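MazG-related protein (Thermotoga maritima, PDB 2YXH) is of unconfirmed function but binds magnesium and probably hydrolyses nucleoside triphosphates to monophosphates and pyrophosphate. Local coordinates at residues A[32-37]-A[51-56]. The protein carries 1 engineered substitution. Sequence-based numbering, arbitrary orientation.
Sequences ASEIEE and EEEIGD. With MG (magnesium ion), chain D; MG (magnesium ion), chain C.
Glu34 and Glu53 both send CG out opposite the carbonyl carbon and then bend at the next bond (chi2 -71° in Glu34), whereas Glu37 starts the same way but stays straight past CG (chi2 -176°); two bent arms and one extended one thus each deliver an oxygen to the same magnesium ion. Glu34 OE1 binds it at 2.2 Å. Glu37 OE2 lies 2.0 Å from the ion, and Glu53 OE1 is held at a similar distance. The shorter Asp56 adds OD2 at 1.9 Å from the ion. Glu53 runs roughly perpendicular to both glutamates, yet its carboxylate lies nearly coplanar with that of Glu34 and is turned 77° from that of Glu37. Two antiparallel helices, 24-43 and 47-72, supply these ligands in the ExxE and ExxD spacing familiar from the all-alpha MazG fold, where such acidic pairs face each other across the metal site. Bringing four carboxylates together would probably be costly without the cation: Glu37 OE2 and Glu53 OE1 come within 2.5 Å of each other as ligands of one metal. Water 1, itself on the ion, donates to Glu53 OE2 and Glu52 OE2, tying a second-shell glutamate to the cluster. Lys86 of the second subunit forms salt bridges with Glu52 and with Asp56 OD1, the oxygen directed away from the metal. Glu34 bridges onward through OE2, 2.0 Å from a second magnesium ion whose shell is completed by Asp60 and four waters.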
# COMPACT_ATOMS: atom_id res chain seq x y z
N ALA A 32 0.01 10.27 0.12
CA ALA A 32 0.87 10.99 1.05
C ALA A 32 -0.03 11.55 2.11
O ALA A 32 0.36 11.60 3.29
CB ALA A 32 1.71 12.08 0.38
N SER A 33 -1.26 11.90 1.74
CA SER A 33 -2.18 12.37 2.76
C SER A 33 -2.57 11.36 3.80
O SER A 33 -2.62 11.71 4.97
CB SER A 33 -3.42 13.04 2.18
OG SER A 33 -4.37 13.31 3.20
N GLU A 34 -2.89 10.09 3.37
CA GLU A 34 -3.30 9.12 4.34
C GLU A 34 -2.18 8.75 5.26
O GLU A 34 -2.42 8.33 6.37
CB GLU A 34 -3.75 7.77 3.70
CG GLU A 34 -4.84 7.90 2.78
CD GLU A 34 -6.15 8.22 3.49
OE1 GLU A 34 -6.22 8.06 4.74
OE2 GLU A 34 -7.13 8.57 2.78
N ILE A 35 -0.97 8.73 4.72
CA ILE A 35 0.23 8.56 5.51
C ILE A 35 0.20 9.57 6.68
O ILE A 35 0.56 9.24 7.81
CB ILE A 35 1.48 8.96 4.66
CG1 ILE A 35 1.95 7.83 3.81
CG2 ILE A 35 2.68 9.42 5.58
CD1 ILE A 35 3.11 8.24 2.98
N GLU A 36 -0.22 10.80 6.43
CA GLU A 36 -0.32 11.75 7.52
C GLU A 36 -1.43 11.40 8.50
O GLU A 36 -1.28 11.57 9.71
CB GLU A 36 -0.52 13.17 7.01
CG GLU A 36 0.71 13.71 6.15
CD GLU A 36 2.08 13.84 6.92
OE1 GLU A 36 2.18 13.66 8.17
OE2 GLU A 36 3.09 14.15 6.26
N GLU A 37 -2.54 10.84 8.01
CA GLU A 37 -3.57 10.43 8.94
C GLU A 37 -3.06 9.32 9.80
O GLU A 37 -3.41 9.23 10.96
CB GLU A 37 -4.87 10.13 8.25
CG GLU A 37 -5.34 11.31 7.37
CD GLU A 37 -6.71 11.03 6.75
OE1 GLU A 37 -7.44 12.00 6.59
OE2 GLU A 37 -7.09 9.86 6.45
N GLU A 51 -6.63 1.95 12.89
CA GLU A 51 -7.08 0.86 12.10
C GLU A 51 -7.80 1.34 10.82
O GLU A 51 -7.55 0.82 9.75
CB GLU A 51 -8.01 -0.02 12.90
CG GLU A 51 -8.68 -1.09 12.10
CD GLU A 51 -9.74 -1.79 12.95
OE1 GLU A 51 -10.77 -1.14 13.20
OE2 GLU A 51 -9.55 -2.96 13.38
N GLU A 52 -8.67 2.31 10.92
CA GLU A 52 -9.14 3.02 9.81
C GLU A 52 -8.06 3.52 8.84
O GLU A 52 -8.14 3.25 7.68
CB GLU A 52 -10.07 4.14 10.24
CG GLU A 52 -10.86 4.85 9.01
CD GLU A 52 -11.16 6.40 9.20
OE1 GLU A 52 -11.24 6.86 10.37
OE2 GLU A 52 -11.36 7.11 8.18
N GLU A 53 -7.13 4.37 9.27
CA GLU A 53 -6.19 4.89 8.36
C GLU A 53 -5.27 3.79 7.72
O GLU A 53 -4.82 3.95 6.57
CB GLU A 53 -5.35 5.93 9.11
CG GLU A 53 -6.31 6.91 9.89
CD GLU A 53 -7.23 7.67 8.91
OE1 GLU A 53 -7.00 7.65 7.68
OE2 GLU A 53 -8.23 8.28 9.35
N ILE A 54 -4.89 2.77 8.48
CA ILE A 54 -4.13 1.66 7.84
C ILE A 54 -4.92 1.16 6.59
O ILE A 54 -4.40 1.04 5.47
CB ILE A 54 -3.81 0.53 8.83
CG1 ILE A 54 -2.77 1.07 9.87
CG2 ILE A 54 -3.16 -0.66 8.06
CD1 ILE A 54 -1.42 1.52 9.25
N GLY A 55 -6.23 0.94 6.79
CA GLY A 55 -7.00 0.52 5.64
C GLY A 55 -7.03 1.57 4.52
O GLY A 55 -6.78 1.25 3.35
N ASP A 56 -7.34 2.82 4.87
CA ASP A 56 -7.28 3.91 3.89
C ASP A 56 -5.99 3.90 3.11
O ASP A 56 -5.95 4.15 1.94
CB ASP A 56 -7.38 5.22 4.63
CG ASP A 56 -8.77 5.55 5.03
OD1 ASP A 56 -9.74 4.79 4.78
OD2 ASP A 56 -8.98 6.61 5.49
MG MG D . -8.06 8.17 6.00
MG MG C . -7.61 8.60 0.80
O HOH W 1 -9.71 8.89 7.46
O HOH W 2 -6.31 10.11 0.85
O HOH W 3 -8.96 10.20 1.32
O HOH W 4 -7.89 9.26 -1.16
O HOH W 5 -9.02 7.02 0.85